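Local coordinates for protein superoxide dismutase [Mn/Fe] (Porphyromonas gingivalis, PDB 1UES) that destroys superoxide radicals by dismutating them to oxygen and hydrogen peroxide at a single manganese or iron ion in each subunit of a homodimer, at residues A[72-77]-A[155-160]; A[6-11]-A[76-81]; A[21-26]-A[163-168]. The protein carries 1 engineered substitution. One frame throughout, in Å; residues are numbered along the deposited sequence.

Contact 1 of 3, residues A[72-77]-A[155-160]. Engineered in segment 155-160: Thr155 (natural residue Gly). With MN (manganese (II) ion), chain E.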
loop_
_atom_site.group_PDB
_atom_site.type_symbol
_atom_site.label_atom_id
_atom_site.label_comp_id
_atom_site.label_asym_id
_atom_site.label_seq_id
_atom_site.Cartn_x
_atom_site.Cartn_y
_atom_site.Cartn_z
ATOM N N LEU A 72 -3.707 -2.371 16.333
ATOM C CA LEU A 72 -3.126 -1.438 17.271
ATOM C C LEU A 72 -2.812 -0.077 16.640
ATOM O O LEU A 72 -3.086 0.967 17.231
ATOM C CB LEU A 72 -1.854 -2.043 17.869
ATOM C CG LEU A 72 -1.127 -1.065 18.780
ATOM C CD1 LEU A 72 -2.001 -0.719 19.968
ATOM C CD2 LEU A 72 0.212 -1.661 19.225
ATOM N N ASN A 73 -2.247 -0.092 15.440
ATOM C CA ASN A 73 -1.899 1.144 14.773
ATOM C C ASN A 73 -3.164 1.998 14.587
ATOM O O ASN A 73 -3.155 3.195 14.851
ATOM C CB ASN A 73 -1.265 0.877 13.380
ATOM C CG ASN A 73 0.226 0.547 13.463
ATOM O OD1 ASN A 73 0.936 1.153 14.247
ATOM N ND2 ASN A 73 0.689 -0.403 12.649
ATOM N N HIS A 74 -4.244 1.392 14.122
ATOM C CA HIS A 74 -5.455 2.175 13.884
ATOM C C HIS A 74 -6.073 2.649 15.167
ATOM O O HIS A 74 -6.620 3.741 15.205
ATOM C CB HIS A 74 -6.465 1.381 13.066
ATOM C CG HIS A 74 -6.051 1.226 11.640
ATOM N ND1 HIS A 74 -5.253 0.196 11.209
ATOM C CD2 HIS A 74 -6.279 2.002 10.560
ATOM C CE1 HIS A 74 -4.997 0.335 9.921
ATOM N NE2 HIS A 74 -5.611 1.425 9.499
ATOM N N ASN A 75 -6.017 1.827 16.213
ATOM C CA ASN A 75 -6.590 2.241 17.482
ATOM C C ASN A 75 -5.938 3.508 17.993
ATOM O O ASN A 75 -6.632 4.415 18.430
ATOM C CB ASN A 75 -6.502 1.120 18.519
ATOM C CG ASN A 75 -7.476 -0.017 18.223
ATOM O OD1 ASN A 75 -8.320 0.096 17.329
ATOM N ND2 ASN A 75 -7.372 -1.116 18.983
ATOM N N LEU A 76 -4.613 3.588 17.926
ATOM C CA LEU A 76 -3.896 4.780 18.344
ATOM C C LEU A 76 -4.122 5.934 17.358
ATOM O O LEU A 76 -4.258 7.097 17.731
ATOM C CB LEU A 76 -2.405 4.455 18.430
ATOM C CG LEU A 76 -2.089 3.434 19.543
ATOM C CD1 LEU A 76 -0.691 2.908 19.372
ATOM C CD2 LEU A 76 -2.266 4.084 20.932
ATOM N N TYR A 77 -4.144 5.614 16.076
ATOM C CA TYR A 77 -4.326 6.632 15.067
ATOM C C TYR A 77 -5.671 7.355 15.213
ATOM O O TYR A 77 -5.737 8.579 15.348
ATOM C CB TYR A 77 -4.180 5.951 13.684
ATOM C CG TYR A 77 -4.560 6.790 12.485
ATOM C CD1 TYR A 77 -3.640 7.655 11.901
ATOM C CD2 TYR A 77 -5.807 6.619 11.859
ATOM C CE1 TYR A 77 -3.938 8.331 10.708
ATOM C CE2 TYR A 77 -6.113 7.286 10.663
ATOM C CZ TYR A 77 -5.164 8.133 10.094
ATOM O OH TYR A 77 -5.389 8.687 8.852
ATOM N N THR A 155 1.130 8.763 15.234
ATOM C CA THR A 155 1.390 8.122 13.943
ATOM C C THR A 155 0.586 8.693 12.806
ATOM O O THR A 155 -0.560 9.106 12.986
ATOM C CB THR A 155 1.145 6.573 13.982
ATOM O OG1 THR A 155 1.629 5.997 12.760
ATOM C CG2 THR A 155 -0.367 6.225 14.142
ATOM N N PHE A 156 1.195 8.726 11.614
ATOM C CA PHE A 156 0.484 9.142 10.414
ATOM C C PHE A 156 0.414 7.844 9.550
ATOM O O PHE A 156 1.418 7.190 9.330
ATOM C CB PHE A 156 1.239 10.214 9.629
ATOM C CG PHE A 156 1.196 11.596 10.248
ATOM C CD1 PHE A 156 0.465 11.845 11.407
ATOM C CD2 PHE A 156 1.898 12.642 9.651
ATOM C CE1 PHE A 156 0.422 13.132 11.985
ATOM C CE2 PHE A 156 1.870 13.931 10.210
ATOM C CZ PHE A 156 1.138 14.178 11.370
ATOM N N ASP A 157 -0.789 7.464 9.138
ATOM C CA ASP A 157 -0.990 6.282 8.307
ATOM C C ASP A 157 -0.694 6.681 6.865
ATOM O O ASP A 157 -1.328 7.624 6.348
ATOM C CB ASP A 157 -2.450 5.887 8.453
ATOM C CG ASP A 157 -2.789 4.567 7.809
ATOM O OD1 ASP A 157 -1.892 3.925 7.230
ATOM O OD2 ASP A 157 -3.997 4.228 7.923
ATOM N N VAL A 158 0.256 5.996 6.212
ATOM C CA VAL A 158 0.530 6.329 4.824
ATOM C C VAL A 158 0.115 5.234 3.876
ATOM O O VAL A 158 0.534 5.196 2.716
ATOM C CB VAL A 158 1.982 6.852 4.569
ATOM C CG1 VAL A 158 2.206 8.118 5.431
ATOM C CG2 VAL A 158 3.025 5.780 4.905
ATOM N N TRP A 159 -0.753 4.355 4.391
ATOM C CA TRP A 159 -1.377 3.351 3.530
ATOM C C TRP A 159 -2.249 4.289 2.676
ATOM O O TRP A 159 -2.823 5.230 3.189
ATOM C CB TRP A 159 -2.304 2.424 4.328
ATOM C CG TRP A 159 -1.583 1.252 4.931
ATOM C CD1 TRP A 159 -0.609 1.297 5.877
ATOM C CD2 TRP A 159 -1.795 -0.120 4.621
ATOM N NE1 TRP A 159 -0.184 0.026 6.184
ATOM C CE2 TRP A 159 -0.898 -0.873 5.424
ATOM C CE3 TRP A 159 -2.660 -0.797 3.739
ATOM C CZ2 TRP A 159 -0.836 -2.286 5.373
ATOM C CZ3 TRP A 159 -2.607 -2.209 3.688
ATOM C CH2 TRP A 159 -1.691 -2.935 4.508
ATOM N N GLU A 160 -2.279 4.065 1.370
ATOM C CA GLU A 160 -3.062 4.941 0.507
ATOM C C GLU A 160 -4.528 5.067 0.860
ATOM O O GLU A 160 -5.125 6.119 0.632
ATOM C CB GLU A 160 -2.884 4.493 -0.959
ATOM C CG GLU A 160 -1.454 4.696 -1.439
ATOM C CD GLU A 160 -1.235 4.238 -2.862
ATOM O OE1 GLU A 160 -1.651 3.105 -3.186
ATOM O OE2 GLU A 160 -0.670 5.018 -3.657
HETATM MN MN MN E . -5.154 2.536 7.657
HETATM O O HOH W 1 -3.216 9.315 7.646
HETATM O O HOH W 2 -3.213 1.424 7.543
#
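His74 on helix 62-79 and Asp157 at the end of strand 151-157 are joined through the manganese ion of the active site, as in the iron/manganese superoxide dismutase fold, where the α-hairpin and C-terminal domains each supply metal ligands. The metal bonds come first. His74 NE2 lies 2.2 Å from the manganese and Asp157 OD2 2.1 Å from it, while water 2, His27 and His161 complete five-fold coordination. The imidazole and carboxylate planes stand 84° apart, so the carboxylate is turned nearly at right angles to the ring. His74 ND1 is hydrogen-bonded to Gln70 O, so the ring is held at both nitrogens.

The other carboxylate oxygen is held within its own segment. Trp159 N donates to Asp157 OD1 at 3.1 Å, closing an Asx turn, and approaches from above the carboxylate plane; water 2 adds a weak bond to the same oxygen.

Apolar contact falls to Tyr77. With CG anti to the backbone N (chi1 170°), its ring reaches across to the strand, and Asp157 CB sits over one face, 4.0 Å from the centroid of the Tyr77 ring, as a CH-pi contact. Thr155 O lies at the edge of that ring, in its plane, and is hydrogen-bonded to Gln80 NE2. Thr155, an engineered residue replacing glycine, sets its CG2 methyl against Tyr77 CB at 3.9 Å, while its OG1 is hydrogen-bonded to Val124 O on the adjacent strand.

Water links the far end: water 1 is 2.6 Å from Tyr77 OH and donates to Asp157 O at 2.8 Å.

Contact 2 of 3, residues A[6-11]-A[76-81]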
loop_
_atom_site.group_PDB
_atom_site.type_symbol
_atom_site.label_atom_id
_atom_site.label_comp_id
_atom_site.label_asym_id
_atom_site.label_seq_id
_atom_site.Cartn_x
_atom_site.Cartn_y
_atom_site.Cartn_z
ATOM N N ILE A 6 -13.024 -0.408 17.743
ATOM C CA ILE A 6 -13.172 0.717 18.645
ATOM C C ILE A 6 -14.273 1.713 18.249
ATOM O O ILE A 6 -14.585 1.918 17.083
ATOM C CB ILE A 6 -11.851 1.480 18.826
ATOM C CG1 ILE A 6 -11.345 1.985 17.469
ATOM C CG2 ILE A 6 -10.816 0.574 19.479
ATOM C CD1 ILE A 6 -10.392 3.098 17.609
ATOM N N SER A 7 -14.888 2.302 19.257
ATOM C CA SER A 7 -15.922 3.290 19.010
ATOM C C SER A 7 -15.120 4.581 18.930
ATOM O O SER A 7 -14.192 4.761 19.699
ATOM C CB SER A 7 -16.889 3.321 20.190
ATOM O OG SER A 7 -16.178 3.712 21.348
ATOM N N LEU A 8 -15.447 5.461 17.987
ATOM C CA LEU A 8 -14.709 6.714 17.836
ATOM C C LEU A 8 -15.125 7.721 18.896
ATOM O O LEU A 8 -16.292 7.778 19.264
ATOM C CB LEU A 8 -14.941 7.302 16.452
ATOM C CG LEU A 8 -14.409 6.435 15.324
ATOM C CD1 LEU A 8 -14.898 7.027 14.031
ATOM C CD2 LEU A 8 -12.871 6.376 15.358
ATOM N N PRO A 9 -14.169 8.525 19.399
ATOM C CA PRO A 9 -14.412 9.539 20.428
ATOM C C PRO A 9 -14.982 10.848 19.892
ATOM O O PRO A 9 -15.091 11.827 20.638
ATOM C CB PRO A 9 -13.038 9.734 21.077
ATOM C CG PRO A 9 -12.043 9.240 20.099
ATOM C CD PRO A 9 -12.749 8.482 19.003
ATOM N N TYR A 10 -15.353 10.837 18.618
ATOM C CA TYR A 10 -15.918 12.005 17.936
ATOM C C TYR A 10 -16.871 11.546 16.831
ATOM O O TYR A 10 -16.895 10.371 16.464
ATOM C CB TYR A 10 -14.785 12.842 17.331
ATOM C CG TYR A 10 -13.717 12.014 16.670
ATOM C CD1 TYR A 10 -13.915 11.471 15.391
ATOM C CD2 TYR A 10 -12.518 11.752 17.320
ATOM C CE1 TYR A 10 -12.957 10.684 14.786
ATOM C CE2 TYR A 10 -11.542 10.966 16.730
ATOM C CZ TYR A 10 -11.770 10.425 15.461
ATOM O OH TYR A 10 -10.861 9.557 14.923
ATOM N N ALA A 11 -17.666 12.482 16.306
ATOM C CA ALA A 11 -18.628 12.206 15.248
ATOM C C ALA A 11 -17.849 11.821 13.993
ATOM O O ALA A 11 -16.715 12.293 13.813
ATOM C CB ALA A 11 -19.455 13.457 14.989
ATOM N N LEU A 76 -4.613 3.588 17.926
ATOM C CA LEU A 76 -3.896 4.780 18.344
ATOM C C LEU A 76 -4.122 5.934 17.358
ATOM O O LEU A 76 -4.258 7.097 17.731
ATOM C CB LEU A 76 -2.405 4.455 18.430
ATOM C CG LEU A 76 -2.089 3.434 19.543
ATOM C CD1 LEU A 76 -0.691 2.908 19.372
ATOM C CD2 LEU A 76 -2.266 4.084 20.932
ATOM N N TYR A 77 -4.144 5.614 16.076
ATOM C CA TYR A 77 -4.326 6.632 15.067
ATOM C C TYR A 77 -5.671 7.355 15.213
ATOM O O TYR A 77 -5.737 8.579 15.348
ATOM C CB TYR A 77 -4.180 5.951 13.684
ATOM C CG TYR A 77 -4.560 6.790 12.485
ATOM C CD1 TYR A 77 -3.640 7.655 11.901
ATOM C CD2 TYR A 77 -5.807 6.619 11.859
ATOM C CE1 TYR A 77 -3.938 8.331 10.708
ATOM C CE2 TYR A 77 -6.113 7.286 10.663
ATOM C CZ TYR A 77 -5.164 8.133 10.094
ATOM O OH TYR A 77 -5.389 8.687 8.852
ATOM N N PHE A 78 -6.766 6.618 15.256
ATOM C CA PHE A 78 -8.038 7.321 15.345
ATOM C C PHE A 78 -8.207 8.030 16.672
ATOM O O PHE A 78 -8.822 9.077 16.730
ATOM C CB PHE A 78 -9.212 6.379 15.133
ATOM C CG PHE A 78 -9.344 5.903 13.717
ATOM C CD1 PHE A 78 -9.196 4.550 13.423
ATOM C CD2 PHE A 78 -9.582 6.809 12.681
ATOM C CE1 PHE A 78 -9.278 4.102 12.127
ATOM C CE2 PHE A 78 -9.658 6.343 11.352
ATOM C CZ PHE A 78 -9.509 5.002 11.099
ATOM N N THR A 79 -7.658 7.486 17.736
ATOM C CA THR A 79 -7.891 8.154 19.014
ATOM C C THR A 79 -7.055 9.393 19.282
ATOM O O THR A 79 -7.298 10.098 20.265
ATOM C CB THR A 79 -7.762 7.178 20.202
ATOM O OG1 THR A 79 -6.488 6.525 20.190
ATOM C CG2 THR A 79 -8.878 6.171 20.144
ATOM N N GLN A 80 -6.119 9.713 18.399
ATOM C CA GLN A 80 -5.277 10.864 18.674
ATOM C C GLN A 80 -5.766 12.142 18.025
ATOM O O GLN A 80 -5.160 13.191 18.226
ATOM C CB GLN A 80 -3.838 10.597 18.224
ATOM C CG GLN A 80 -3.695 10.620 16.704
ATOM C CD GLN A 80 -2.504 9.858 16.140
ATOM O OE1 GLN A 80 -1.653 9.297 16.852
ATOM N NE2 GLN A 80 -2.438 9.833 14.820
ATOM N N PHE A 81 -6.847 12.043 17.270
ATOM C CA PHE A 81 -7.401 13.194 16.545
ATOM C C PHE A 81 -8.652 13.773 17.176
ATOM O O PHE A 81 -9.436 13.046 17.781
ATOM C CB PHE A 81 -7.746 12.784 15.094
ATOM C CG PHE A 81 -6.580 12.294 14.289
ATOM C CD1 PHE A 81 -5.382 13.003 14.243
ATOM C CD2 PHE A 81 -6.695 11.129 13.524
ATOM C CE1 PHE A 81 -4.317 12.558 13.443
ATOM C CE2 PHE A 81 -5.640 10.683 12.724
ATOM C CZ PHE A 81 -4.454 11.393 12.681
#
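The N-terminal loop that precedes helix 21-42 lies against the C-terminal end of helix 62-79, where Tyr10 of the loop donates its hydroxyl proton to Phe78 O. Tyr10 OH lies 2.8 Å from Phe78 O. It meets the carbonyl at a C=O...O angle of 119° and is tilted 25° from the carbonyl plane. Tyr10 CG lies between the backbone N and the carbonyl carbon (chi1 42°), which directs the ring at the helix end. There Tyr10 CE2 also comes within 3.1 Å of Phe81 O.

Both partners belong to the α-hairpin domain of the iron/manganese superoxide dismutases, and the loop packs against Phe78, whose ring meets the metal ligand His27 edge-to-face. Leu8 brings its CD2 branch to Phe78 CB at 3.7 Å, the two side chains crossing at a slant, and Leu8 also touches Val24 and His28 of helix 21-42. The Tyr10 hydroxyl reaches the edge of the Phe78 ring, near its plane.

Farther back along the loop, Ile6 CD1 rests at 4.3 Å from both Phe78 CB and Thr79 CG2. From the other side of Leu8 in the sequence, Pro9 CG approaches the same methyl, Thr79 CG2, at 4.4 Å, while Thr79 OG1 is hydrogen-bonded to Asn75 O.

Contact 3 of 3, residues A[21-26]-A[163-168]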
loop_
_atom_site.group_PDB
_atom_site.type_symbol
_atom_site.label_atom_id
_atom_site.label_comp_id
_atom_site.label_asym_id
_atom_site.label_seq_id
_atom_site.Cartn_x
_atom_site.Cartn_y
_atom_site.Cartn_z
ATOM N N LYS A 21 -15.747 12.336 6.076
ATOM C CA LYS A 21 -16.740 11.444 6.636
ATOM C C LYS A 21 -16.709 10.133 5.842
ATOM O O LYS A 21 -16.797 9.054 6.411
ATOM C CB LYS A 21 -18.130 12.092 6.577
ATOM C CG LYS A 21 -19.253 11.073 6.588
ATOM C CD LYS A 21 -20.643 11.701 6.479
ATOM C CE LYS A 21 -21.717 10.663 6.908
ATOM N NZ LYS A 21 -21.964 10.766 8.371
ATOM N N GLU A 22 -16.551 10.235 4.529
ATOM C CA GLU A 22 -16.516 9.063 3.677
ATOM C C GLU A 22 -15.278 8.227 4.005
ATOM O O GLU A 22 -15.344 6.996 4.070
ATOM C CB GLU A 22 -16.514 9.507 2.204
ATOM C CG GLU A 22 -17.827 10.219 1.756
ATOM C CD GLU A 22 -17.885 11.764 2.005
ATOM O OE1 GLU A 22 -16.979 12.377 2.645
ATOM O OE2 GLU A 22 -18.900 12.383 1.545
ATOM N N THR A 23 -14.149 8.899 4.209
ATOM C CA THR A 23 -12.935 8.164 4.564
ATOM C C THR A 23 -13.095 7.476 5.915
ATOM O O THR A 23 -12.704 6.302 6.054
ATOM C CB THR A 23 -11.711 9.084 4.530
ATOM O OG1 THR A 23 -11.448 9.375 3.159
ATOM C CG2 THR A 23 -10.459 8.385 5.081
ATOM N N VAL A 24 -13.648 8.161 6.908
ATOM C CA VAL A 24 -13.848 7.508 8.206
ATOM C C VAL A 24 -14.752 6.267 8.020
ATOM O O VAL A 24 -14.474 5.181 8.568
ATOM C CB VAL A 24 -14.494 8.480 9.237
ATOM C CG1 VAL A 24 -14.896 7.720 10.487
ATOM C CG2 VAL A 24 -13.528 9.606 9.573
ATOM N N GLU A 25 -15.821 6.403 7.233
ATOM C CA GLU A 25 -16.719 5.268 6.994
ATOM C C GLU A 25 -15.974 4.024 6.432
ATOM O O GLU A 25 -16.208 2.893 6.875
ATOM C CB GLU A 25 -17.876 5.703 6.065
ATOM C CG GLU A 25 -18.465 4.572 5.247
ATOM C CD GLU A 25 -19.784 4.927 4.589
ATOM O OE1 GLU A 25 -20.420 4.021 3.978
ATOM O OE2 GLU A 25 -20.183 6.117 4.679
ATOM N N PHE A 26 -15.070 4.201 5.470
ATOM C CA PHE A 26 -14.352 3.054 4.947
ATOM C C PHE A 26 -13.128 2.673 5.794
ATOM O O PHE A 26 -12.878 1.495 6.065
ATOM C CB PHE A 26 -13.908 3.330 3.494
ATOM C CG PHE A 26 -15.046 3.327 2.539
ATOM C CD1 PHE A 26 -15.572 2.110 2.110
ATOM C CD2 PHE A 26 -15.646 4.509 2.135
ATOM C CE1 PHE A 26 -16.700 2.055 1.289
ATOM C CE2 PHE A 26 -16.780 4.485 1.313
ATOM C CZ PHE A 26 -17.315 3.249 0.887
ATOM N N TYR A 163 -5.896 8.245 2.676
ATOM C CA TYR A 163 -6.033 9.587 2.123
ATOM C C TYR A 163 -6.436 9.627 0.668
ATOM O O TYR A 163 -6.728 10.697 0.150
ATOM C CB TYR A 163 -4.675 10.335 2.267
ATOM C CG TYR A 163 -3.462 9.665 1.614
ATOM C CD1 TYR A 163 -3.217 9.797 0.228
ATOM C CD2 TYR A 163 -2.581 8.867 2.345
ATOM C CE1 TYR A 163 -2.136 9.157 -0.395
ATOM C CE2 TYR A 163 -1.511 8.222 1.749
ATOM C CZ TYR A 163 -1.280 8.370 0.365
ATOM O OH TYR A 163 -0.192 7.820 -0.259
ATOM N N TYR A 164 -6.481 8.493 -0.004
ATOM C CA TYR A 164 -6.744 8.542 -1.433
ATOM C C TYR A 164 -8.062 9.173 -1.871
ATOM O O TYR A 164 -8.127 9.839 -2.904
ATOM C CB TYR A 164 -6.614 7.138 -2.037
ATOM C CG TYR A 164 -6.013 7.212 -3.412
ATOM C CD1 TYR A 164 -4.653 7.413 -3.572
ATOM C CD2 TYR A 164 -6.813 7.178 -4.546
ATOM C CE1 TYR A 164 -4.076 7.590 -4.839
ATOM C CE2 TYR A 164 -6.251 7.350 -5.824
ATOM C CZ TYR A 164 -4.872 7.564 -5.952
ATOM O OH TYR A 164 -4.306 7.829 -7.189
ATOM N N LEU A 165 -9.111 8.979 -1.092
ATOM C CA LEU A 165 -10.410 9.512 -1.524
ATOM C C LEU A 165 -10.404 11.016 -1.618
ATOM O O LEU A 165 -11.086 11.579 -2.486
ATOM C CB LEU A 165 -11.531 9.087 -0.584
ATOM C CG LEU A 165 -11.904 7.601 -0.540
ATOM C CD1 LEU A 165 -13.108 7.408 0.399
ATOM C CD2 LEU A 165 -12.228 7.087 -1.923
ATOM N N THR A 166 -9.632 11.662 -0.754
ATOM C CA THR A 166 -9.584 13.130 -0.731
ATOM C C THR A 166 -8.349 13.734 -1.412
ATOM O O THR A 166 -8.446 14.790 -2.048
ATOM C CB THR A 166 -9.630 13.654 0.747
ATOM O OG1 THR A 166 -10.882 13.299 1.356
ATOM C CG2 THR A 166 -9.475 15.161 0.797
ATOM N N TYR A 167 -7.197 13.088 -1.246
ATOM C CA TYR A 167 -5.919 13.591 -1.758
ATOM C C TYR A 167 -5.308 12.860 -2.930
ATOM O O TYR A 167 -4.307 13.333 -3.493
ATOM C CB TYR A 167 -4.880 13.565 -0.654
ATOM C CG TYR A 167 -5.219 14.423 0.527
ATOM C CD1 TYR A 167 -4.711 15.719 0.625
ATOM C CD2 TYR A 167 -6.086 13.968 1.535
ATOM C CE1 TYR A 167 -5.049 16.549 1.682
ATOM C CE2 TYR A 167 -6.428 14.807 2.607
ATOM C CZ TYR A 167 -5.913 16.093 2.668
ATOM O OH TYR A 167 -6.257 16.962 3.703
ATOM N N GLN A 168 -5.873 11.697 -3.252
ATOM C CA GLN A 168 -5.321 10.851 -4.297
ATOM C C GLN A 168 -3.806 10.687 -4.100
ATOM O O GLN A 168 -3.374 10.318 -3.026
ATOM C CB GLN A 168 -5.652 11.399 -5.692
ATOM C CG GLN A 168 -7.158 11.358 -5.989
ATOM C CD GLN A 168 -7.875 12.574 -5.448
ATOM O OE1 GLN A 168 -7.447 13.698 -5.689
ATOM N NE2 GLN A 168 -8.953 12.361 -4.689
HETATM O O HOH W 3 -9.285 7.863 1.629
HETATM O O HOH W 4 -10.459 11.818 3.500
#
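Thr23 and Leu165 meet where the first turns of helix 21-42 face the short helix 164-167, and their side chains lie alongside each other, running opposite ways. The direct touch is between Thr23 OG1 and the leucine stem, with Leu165 CB 3.8 Å from that hydroxyl and the CD1 branch of Leu165 equally near. The same CD1 also reaches Phe26: Phe26 CD2 is 4.2 Å from Leu165 CD1, met obliquely to the ring, and Glu22 CB borders the same methyl at 4.4 Å.

The polar side of the interface is carried by water. The torsion that puts Thr23 OG1 opposite its carbonyl carbon (chi1 -71°) lets it meet two water molecules. Water 3 is 3.1 Å from Thr23 OG1 and accepts from Leu165 N at 2.9 Å, taking up an amide in the first turn of helix 164-167. Water 4 lies 2.7 Å from Thr23 OG1 and 2.6 Å from Thr166 OG1, so it joins two hydroxyls that stand 4.4 Å apart.

In the next shell, Tyr163 at the N-cap position accepts from both Thr166 N and Tyr167 N through its carbonyl oxygen, which fixes the turn carrying Leu165 and Thr166. Tyr163 OH is hydrogen-bonded to Arg171 NE and Tyr167 OH to Asp177 OD2.

On the dimer side, Leu165 packs on Tyr164 of the second subunit and Phe26 on its Gln168. The contact thus joins the start of helix 21-42, where Thr23 lies one turn ahead of the ligand His27, to the short helix following strand 151-157 and the ligand His161, with helix 171-178 hydrogen-bonded to it through Tyr163 and Tyr167.

Overall arrangement
From the N terminus, the chain runs through loop 6-11 into helix 21-42, and contact 2 closes the first long loop when the end of helix 62-79 returns to 6-11. Contact 1 begins on that same helix, sharing Leu76 and Tyr77 with contact 2, and closes on strand 151-157 after the chain has crossed into the C-terminal domain. Contact 3 closes the widest loop, from 21-26 to 163-168, and contact 1 is nested inside it, whereas contacts 2 and 3 cross. Contact 2 therefore ties the α-hairpin domain to itself, while contacts 1 and 3 join it to the C-terminal domain and both reach the second subunit.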